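Local atomic coordinates of formyltransferase (Francisella tularensis subsp. tularensis, PDB entry 4NV1), a protein that belongs to the formyltransferase family and binds dTDP-4-amino-4,6-dideoxyglucose in a pocket that draws on both its N-terminal and C-terminal parts. Residues 98-103 against 127-131; 107-111 against 146-151; 191-197 against 211-215. One frame throughout, in Å; residues are numbered along the deposited sequence.

Contact 1: residues 98-103 against 127-131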
# COMPACT_ATOMS: atom_id res chain seq x y z
N ASN A 98 28.91 -5.51 -4.89
CA ASN A 98 30.02 -4.63 -5.25
C ASN A 98 30.48 -4.84 -6.71
O ASN A 98 30.50 -5.97 -7.18
CB ASN A 98 31.22 -4.94 -4.36
CG ASN A 98 31.03 -4.50 -2.90
OD1 ASN A 98 31.95 -4.64 -2.08
ND2 ASN A 98 29.88 -3.91 -2.59
N PRO A 99 30.84 -3.77 -7.42
CA PRO A 99 30.98 -2.45 -6.87
C PRO A 99 29.75 -1.56 -7.11
O PRO A 99 29.91 -0.35 -7.12
CB PRO A 99 32.07 -1.87 -7.73
CG PRO A 99 31.78 -2.45 -9.09
CD PRO A 99 31.45 -3.87 -8.76
N TYR A 100 28.58 -2.13 -7.39
CA TYR A 100 27.35 -1.34 -7.70
C TYR A 100 26.53 -0.90 -6.46
O TYR A 100 26.21 -1.71 -5.61
CB TYR A 100 26.45 -2.09 -8.66
CG TYR A 100 27.14 -2.69 -9.88
CD1 TYR A 100 27.44 -4.04 -9.87
CD2 TYR A 100 27.43 -1.97 -11.03
CE1 TYR A 100 28.06 -4.64 -10.93
CE2 TYR A 100 28.06 -2.57 -12.14
CZ TYR A 100 28.35 -3.92 -12.09
OH TYR A 100 29.00 -4.64 -13.10
N ASN A 101 26.27 0.39 -6.37
CA ASN A 101 25.40 1.03 -5.36
C ASN A 101 26.00 0.77 -4.00
O ASN A 101 25.39 0.17 -3.14
CB ASN A 101 23.96 0.52 -5.45
CG ASN A 101 23.24 1.10 -6.64
OD1 ASN A 101 23.45 2.26 -6.98
ND2 ASN A 101 22.38 0.30 -7.27
N ARG A 102 27.30 1.05 -3.92
CA ARG A 102 28.04 0.97 -2.68
C ARG A 102 27.43 2.05 -1.80
O ARG A 102 26.90 3.07 -2.28
CB ARG A 102 29.55 1.18 -2.91
CG ARG A 102 30.11 -0.02 -3.65
CD ARG A 102 31.42 0.22 -4.38
NE ARG A 102 32.33 0.95 -3.52
CZ ARG A 102 32.76 2.19 -3.74
NH1 ARG A 102 32.42 2.83 -4.86
NH2 ARG A 102 33.56 2.75 -2.84
N GLY A 103 27.51 1.85 -0.50
CA GLY A 103 26.97 2.90 0.38
C GLY A 103 25.60 2.55 0.89
O GLY A 103 25.31 1.39 1.17
N GLU A 127 38.76 1.76 2.24
CA GLU A 127 37.53 2.31 1.67
C GLU A 127 36.31 1.42 1.86
O GLU A 127 36.42 0.20 1.96
CB GLU A 127 37.74 2.62 0.19
CG GLU A 127 38.75 3.72 -0.12
CD GLU A 127 38.34 4.58 -1.32
OE1 GLU A 127 37.16 4.53 -1.71
OE2 GLU A 127 39.19 5.33 -1.86
N ILE A 128 35.14 2.07 1.88
CA ILE A 128 33.82 1.44 2.03
C ILE A 128 33.38 0.50 0.90
O ILE A 128 33.27 0.87 -0.28
CB ILE A 128 32.68 2.52 2.25
CG1 ILE A 128 32.85 3.30 3.58
CG2 ILE A 128 31.27 1.93 2.16
CD1 ILE A 128 31.56 3.84 4.18
N ASP A 129 33.02 -0.73 1.27
CA ASP A 129 32.57 -1.71 0.27
C ASP A 129 33.58 -1.67 -0.91
O ASP A 129 33.16 -1.41 -2.02
CB ASP A 129 31.12 -1.37 -0.21
CG ASP A 129 30.07 -1.26 0.95
OD1 ASP A 129 30.25 -1.98 1.97
OD2 ASP A 129 29.08 -0.47 0.83
N HIS A 130 34.88 -1.93 -0.67
CA HIS A 130 35.94 -1.71 -1.66
C HIS A 130 37.02 -2.77 -1.98
O HIS A 130 37.61 -2.71 -3.07
CB HIS A 130 36.66 -0.42 -1.26
CG HIS A 130 37.59 0.11 -2.32
ND1 HIS A 130 38.88 -0.36 -2.48
CD2 HIS A 130 37.41 1.06 -3.27
CE1 HIS A 130 39.46 0.29 -3.48
NE2 HIS A 130 38.59 1.16 -3.97
N GLY A 131 37.38 -3.67 -1.06
CA GLY A 131 38.57 -4.55 -1.28
C GLY A 131 38.28 -5.88 -1.97
O GLY A 131 37.12 -6.12 -2.35
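Arg102 and Asp129 run past each other in opposite directions and carry most of this contact. The Asp129 carboxylate does not pair with the guanidinium, whose bonds go to Asp129 O and Ile128 O. The guanidinium and carboxylate planes are 88° apart. Arg102 NE donates to Asp129 O at 2.9 Å, from above the carbonyl plane. Arg102 NH2 donates to Ile128 O at 3.2 Å, and this bond lies in the carbonyl plane and close to the guanidinium plane. A weak bond also runs from Arg102 NE to Ile128 O. One edge of the guanidinium thus grips two successive carbonyls of the loop. A bend at chi3 (45°) turns this edge onto the carbonyls, while the stem of the chain lies along Asp129, with Arg102 CG 3.8 Å from Asp129 CB. Glu127 OE1 is 4.2 Å from Arg102 NH2. That is too long for a salt bridge, and Glu127 is poorly ordered.

The Asp129 carboxylate is used elsewhere. Its OD2 accepts from Gly103 N at 3.1 Å in a nearly straight bond (168°). Asn98 reaches Asp129 from another direction, at about a right angle to it. Its CG lies anti to its own carbonyl carbon, which swings the amide over to the loop. There Asn98 ND2 packs 3.7 Å from Asp129 CB. The backbone of Asn98 is held by Thr120 and Gln136, and that of Arg102 by Asn184 and Asn186.

The Asp129 side chain also touches Asn92 and His94 of strand 89-94, and lies about 7 Å from the bound dTDP-4-amino-4,6-dideoxyglucose. The contact joins the loop between strands 117-123 and 133-139 to strand 102-103, beside the ligand pocket of the formyltransferase domain.

Contact 2: residues 107-111 against 146-151. With 0FX (dTDP-4-amino-4,6-dideoxyglucose), chain I.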
# COMPACT_ATOMS: atom_id res chain seq x y z
N GLN A 107 19.77 -1.87 -2.17
CA GLN A 107 18.58 -2.40 -2.84
C GLN A 107 17.57 -1.30 -3.25
O GLN A 107 16.96 -1.37 -4.32
CB GLN A 107 17.92 -3.60 -2.13
CG GLN A 107 16.96 -3.24 -1.00
CD GLN A 107 17.67 -2.69 0.17
OE1 GLN A 107 18.91 -2.72 0.22
NE2 GLN A 107 16.93 -2.23 1.18
N VAL A 108 17.45 -0.25 -2.45
CA VAL A 108 16.58 0.84 -2.83
C VAL A 108 17.07 1.44 -4.13
O VAL A 108 16.31 1.53 -5.11
CB VAL A 108 16.48 1.92 -1.76
CG1 VAL A 108 15.63 3.06 -2.27
CG2 VAL A 108 15.92 1.38 -0.46
N PHE A 109 18.32 1.83 -4.16
CA PHE A 109 18.93 2.40 -5.37
C PHE A 109 18.85 1.43 -6.55
O PHE A 109 18.66 1.87 -7.65
CB PHE A 109 20.38 2.87 -5.10
CG PHE A 109 20.43 4.14 -4.34
CD1 PHE A 109 20.43 4.14 -2.97
CD2 PHE A 109 20.39 5.34 -5.01
CE1 PHE A 109 20.39 5.33 -2.28
CE2 PHE A 109 20.30 6.52 -4.34
CZ PHE A 109 20.37 6.51 -2.96
N SER A 110 18.92 0.12 -6.34
CA SER A 110 18.88 -0.81 -7.46
C SER A 110 17.49 -0.86 -8.05
O SER A 110 17.32 -0.94 -9.28
CB SER A 110 19.43 -2.22 -7.15
OG SER A 110 20.85 -2.35 -7.10
N ILE A 111 16.47 -0.73 -7.21
CA ILE A 111 15.11 -0.84 -7.71
C ILE A 111 14.85 0.31 -8.63
O ILE A 111 14.14 0.20 -9.66
CB ILE A 111 14.06 -0.94 -6.55
CG1 ILE A 111 14.04 -2.33 -5.91
CG2 ILE A 111 12.67 -0.75 -7.14
CD1 ILE A 111 13.41 -2.38 -4.52
N ASN A 146 9.15 -5.03 -3.19
CA ASN A 146 9.59 -3.77 -2.67
C ASN A 146 10.99 -3.86 -2.02
O ASN A 146 11.64 -4.92 -2.04
CB ASN A 146 8.52 -3.26 -1.65
CG ASN A 146 8.35 -4.20 -0.47
OD1 ASN A 146 9.25 -4.94 -0.11
ND2 ASN A 146 7.14 -4.20 0.12
N SER A 147 11.45 -2.77 -1.42
CA SER A 147 12.71 -2.80 -0.69
C SER A 147 12.80 -3.91 0.32
O SER A 147 13.89 -4.48 0.51
CB SER A 147 13.11 -1.46 -0.08
OG SER A 147 14.17 -1.57 0.91
N PHE A 148 11.69 -4.24 0.97
CA PHE A 148 11.76 -5.21 2.04
C PHE A 148 11.93 -6.58 1.45
O PHE A 148 12.73 -7.36 1.96
CB PHE A 148 10.58 -5.20 3.04
CG PHE A 148 10.57 -6.41 3.93
CD1 PHE A 148 10.96 -6.33 5.26
CD2 PHE A 148 10.16 -7.64 3.44
CE1 PHE A 148 10.96 -7.44 6.08
CE2 PHE A 148 10.16 -8.77 4.27
CZ PHE A 148 10.56 -8.66 5.59
N ASP A 149 11.28 -6.89 0.34
CA ASP A 149 11.42 -8.22 -0.19
C ASP A 149 12.81 -8.47 -0.78
O ASP A 149 13.24 -9.63 -0.81
CB ASP A 149 10.39 -8.53 -1.29
CG ASP A 149 8.94 -8.08 -0.92
OD1 ASP A 149 8.51 -8.42 0.20
OD2 ASP A 149 8.27 -7.40 -1.73
N VAL A 150 13.37 -7.43 -1.41
CA VAL A 150 14.68 -7.56 -2.03
C VAL A 150 15.74 -7.61 -0.95
O VAL A 150 16.61 -8.44 -1.04
CB VAL A 150 14.99 -6.40 -3.01
CG1 VAL A 150 16.41 -6.60 -3.57
CG2 VAL A 150 13.94 -6.41 -4.12
N TYR A 151 15.61 -6.81 0.12
CA TYR A 151 16.54 -6.87 1.21
C TYR A 151 16.51 -8.26 1.79
O TYR A 151 17.57 -8.81 2.19
CB TYR A 151 16.14 -5.87 2.29
CG TYR A 151 16.93 -5.85 3.60
CD1 TYR A 151 18.06 -5.04 3.73
CD2 TYR A 151 16.46 -6.50 4.73
CE1 TYR A 151 18.75 -4.94 4.92
CE2 TYR A 151 17.14 -6.39 5.95
CZ TYR A 151 18.30 -5.62 6.03
OH TYR A 151 19.02 -5.46 7.20
O4P 0FX I . 21.10 -3.31 7.48
P2 0FX I . 20.79 -3.25 8.99
O3P 0FX I . 20.22 -4.35 9.86
O1G 0FX I . 21.60 -2.08 9.71
C1G 0FX I . 23.00 -2.16 9.88
C2G 0FX I . 23.26 -0.79 10.49
O2G 0FX I . 22.27 -0.45 11.47
C3G 0FX I . 23.28 0.30 9.44
O3G 0FX I . 23.74 1.44 10.18
C4G 0FX I . 24.20 -0.15 8.29
N4A 0FX I . 24.37 0.87 7.27
C5G 0FX I . 23.74 -1.46 7.63
C6G 0FX I . 24.71 -1.90 6.54
O5G 0FX I . 23.69 -2.45 8.66
OPP 0FX I . 19.45 -2.52 9.47
P 0FX I . 18.69 -1.19 9.08
O1P 0FX I . 19.29 0.10 9.60
O2P 0FX I . 17.35 -1.82 9.45
O5 0FX I . 18.50 -1.11 7.48
C5 0FX I . 17.88 -2.22 6.83
C4 0FX I . 16.98 -1.79 5.69
O4 0FX I . 15.80 -1.22 6.21
C3 0FX I . 17.54 -0.74 4.77
O3 0FX I . 18.19 -1.31 3.62
C2 0FX I . 16.29 -0.06 4.22
C1 0FX I . 15.31 -0.18 5.39
N11 0FX I . 15.18 1.13 6.05
C61 0FX I . 15.98 1.44 7.09
C51 0FX I . 15.87 2.67 7.70
C5A 0FX I . 16.74 3.16 8.84
C21 0FX I . 14.24 1.99 5.61
O21 0FX I . 13.39 1.69 4.61
N31 0FX I . 14.04 3.18 6.20
C41 0FX I . 14.86 3.48 7.23
O41 0FX I . 14.79 4.66 7.84
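Gln107 NE2 reaches both the ligand and Ser147. It donates to O3 of dTDP-4-amino-4,6-dideoxyglucose at 2.9 Å in an almost linear bond (178°). It also donates to Ser147 OG at 2.9 Å, close to the amide plane. The two bonds fix the rotation of the amide. Gln107 CG sits in the crowded position between backbone N and carbonyl carbon (chi1 83°), and a bend at chi2 then turns the amide to the deoxyribose. Tyr151 lays one ring face against this deoxyribose, with C4 of the ligand 3.7 Å above the ring plane, toward the rim of the ring. Tyr151 OH makes a weak bond to ligand O4P at 3.0 Å.

Both residues come from helices that line the pocket, 106-113 and the start of 147-170. The axes of the short helical segments come within 9.6 Å, with 115° between their directions. The longer helix opens with a capping box. Asn146 OD1 accepts from Asp149 N, and Asp149 OD2 accepts from Asn146 N.

Behind the polar end, Gln107 CB packs on Val150 CG1 at 3.7 Å. Ile111 CD1 lies 3.7 Å from Ser147 N and also meets Val150 CG2. Ser147 OG is held in turn by His217 ND1, and the His217 ring meets Tyr151 edge-to-face.

Contact 3: residues 191-197 against 211-215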
# COMPACT_ATOMS: atom_id res chain seq x y z
N TYR A 191 20.26 9.40 -0.27
CA TYR A 191 19.02 8.76 0.09
C TYR A 191 18.00 9.84 0.52
O TYR A 191 16.90 9.96 -0.06
CB TYR A 191 19.26 7.71 1.20
CG TYR A 191 17.99 7.03 1.67
CD1 TYR A 191 17.35 6.11 0.85
CD2 TYR A 191 17.41 7.34 2.90
CE1 TYR A 191 16.15 5.53 1.24
CE2 TYR A 191 16.22 6.77 3.31
CZ TYR A 191 15.59 5.86 2.47
OH TYR A 191 14.41 5.25 2.83
N LYS A 192 18.41 10.65 1.48
CA LYS A 192 17.54 11.66 2.08
C LYS A 192 16.95 12.61 1.05
O LYS A 192 15.79 12.93 1.12
CB LYS A 192 18.19 12.34 3.29
CG LYS A 192 18.14 11.42 4.53
CD LYS A 192 18.69 12.04 5.82
CE LYS A 192 17.63 12.28 6.91
NZ LYS A 192 17.53 11.21 7.95
N ASN A 193 17.70 12.98 0.02
CA ASN A 193 17.16 13.75 -1.08
C ASN A 193 16.10 13.08 -1.94
O ASN A 193 15.51 13.74 -2.77
CB ASN A 193 18.32 14.19 -1.99
CG ASN A 193 19.29 15.15 -1.31
OD1 ASN A 193 18.90 15.96 -0.46
ND2 ASN A 193 20.56 15.05 -1.67
N MET A 194 15.92 11.78 -1.85
CA MET A 194 14.94 11.07 -2.68
C MET A 194 13.64 10.90 -1.91
O MET A 194 12.63 10.46 -2.47
CB MET A 194 15.39 9.64 -2.98
CG MET A 194 16.71 9.47 -3.67
SD MET A 194 16.71 7.89 -4.53
CE MET A 194 16.77 6.81 -3.12
N CYS A 195 13.68 11.17 -0.60
CA CYS A 195 12.56 10.89 0.28
C CYS A 195 11.37 11.82 0.06
O CYS A 195 10.22 11.36 0.16
CB CYS A 195 13.03 10.92 1.73
SG CYS A 195 13.96 9.42 2.10
N GLU A 196 11.66 13.09 -0.23
CA GLU A 196 10.65 14.06 -0.57
C GLU A 196 10.23 13.92 -2.02
O GLU A 196 11.02 14.14 -2.94
CB GLU A 196 11.15 15.47 -0.42
CG GLU A 196 10.01 16.46 -0.62
CD GLU A 196 10.16 17.67 0.29
OE1 GLU A 196 9.19 18.06 0.97
OE2 GLU A 196 11.28 18.20 0.36
N ILE A 197 8.97 13.56 -2.21
CA ILE A 197 8.41 13.39 -3.53
C ILE A 197 8.23 14.78 -4.11
O ILE A 197 7.76 15.73 -3.42
CB ILE A 197 7.06 12.66 -3.46
CG1 ILE A 197 7.27 11.19 -3.11
CG2 ILE A 197 6.26 12.81 -4.74
CD1 ILE A 197 5.96 10.43 -3.04
N TYR A 211 9.82 3.78 -8.16
CA TYR A 211 10.20 4.64 -7.05
C TYR A 211 9.43 4.29 -5.73
O TYR A 211 10.00 4.24 -4.62
CB TYR A 211 10.00 6.11 -7.41
CG TYR A 211 10.13 7.03 -6.23
CD1 TYR A 211 11.35 7.53 -5.84
CD2 TYR A 211 9.02 7.36 -5.46
CE1 TYR A 211 11.47 8.35 -4.73
CE2 TYR A 211 9.13 8.18 -4.37
CZ TYR A 211 10.36 8.66 -3.97
OH TYR A 211 10.47 9.47 -2.85
N LEU A 212 8.11 4.15 -5.83
CA LEU A 212 7.27 3.90 -4.64
C LEU A 212 7.62 2.56 -3.96
O LEU A 212 7.78 2.46 -2.73
CB LEU A 212 5.78 3.98 -5.04
CG LEU A 212 5.39 5.43 -5.27
CD1 LEU A 212 4.04 5.59 -5.94
CD2 LEU A 212 5.51 6.24 -3.99
N ARG A 213 7.80 1.52 -4.78
CA ARG A 213 8.23 0.26 -4.22
C ARG A 213 9.65 0.24 -3.65
O ARG A 213 9.89 -0.42 -2.60
CB ARG A 213 7.92 -0.92 -5.13
CG ARG A 213 8.89 -1.11 -6.31
CD ARG A 213 8.25 -1.94 -7.38
NE ARG A 213 9.01 -2.08 -8.62
CZ ARG A 213 9.72 -3.16 -8.94
NH1 ARG A 213 9.88 -4.13 -8.09
NH2 ARG A 213 10.33 -3.25 -10.13
N ALA A 214 10.56 1.02 -4.23
CA ALA A 214 11.92 1.08 -3.70
C ALA A 214 11.92 1.75 -2.32
O ALA A 214 12.76 1.48 -1.48
CB ALA A 214 12.84 1.90 -4.61
N MET A 215 10.96 2.65 -2.08
CA MET A 215 10.83 3.35 -0.81
C MET A 215 9.91 2.72 0.24
O MET A 215 9.75 3.30 1.32
CB MET A 215 10.35 4.78 -1.07
CG MET A 215 11.26 5.66 -1.91
SD MET A 215 12.90 5.99 -1.25
CE MET A 215 12.58 7.31 -0.11
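Met215, Tyr211 and Met194 have the most surface buried here. Met215 makes a Met-aromatic contact with Tyr191, part of the packing of helix 188-195 against helix 205-214 in the C-terminal part of the chain, which is classed by sequence as an N-formyltransferase dimerization domain.

Met215 is the first residue past the helical turns of 205-214. Its chain is bent at both chi2 and chi3, which folds the thioether in toward the neighbouring helix. SD lies 5.1 Å from the centre of the Tyr191 ring and meets it obliquely, 53° off the ring normal. The nearest ring atom is Tyr191 CE1, at 4.1 Å from Met215 SD. The same sulfur also lies near the end of Met194, with Met194 CE at 4.4 Å from Met215 SD. The sulfur therefore has apolar neighbours from two residues of one segment, 191-197. Tyr191 also touches the bound dTDP-4-amino-4,6-dideoxyglucose, which places Met215 in the second shell of the pocket.

Tyr211 reaches across with its CG anti to the backbone N (chi1 169°). Its hydroxyl points to Met194 O, but the modelled separation is too short to be taken literally, so the details of this bond are doubtful. That oxygen lies at the edge of the ring, in its plane. Ile197 packs at another part of this ring, crossing Tyr211 obliquely, with Ile197 CG1 3.8 Å from Tyr211 CE2. Ile197 CD1 continues to Leu212 CD2 at 4.3 Å. This apolar end faces the partner molecule: Ile197 packs on Ile209, Tyr211 on Met205 and Leu212 on Leu237, all three partners of the second subunit.

The Met215 methyl touches Cys195, with Met215 CE 3.4 Å from Cys195 SG.

Contacts 2 and 3 are buried, whereas contact 1 is only partly so and includes the exposed Glu127. Contact 1 is polar, with a guanidinium gripping carbonyls of a loop and a carboxylate accepting from a strand N-H. Contact 2 mixes amide and hydroxyl bonds with apolar packing and meets the ligand directly. Contact 3 is mostly sulfur, aromatic and aliphatic packing, and it alone touches the second subunit. Strand 102-103 of contact 1 leads into helix 106-113 of contact 2, and Asn101 ND2 probably bonds to Ser110 OG. Contacts 2 and 3 join where Ser147 N probably bonds to Arg213 O. Contacts 1 and 3 do not touch, their nearest atoms being about 8 Å apart.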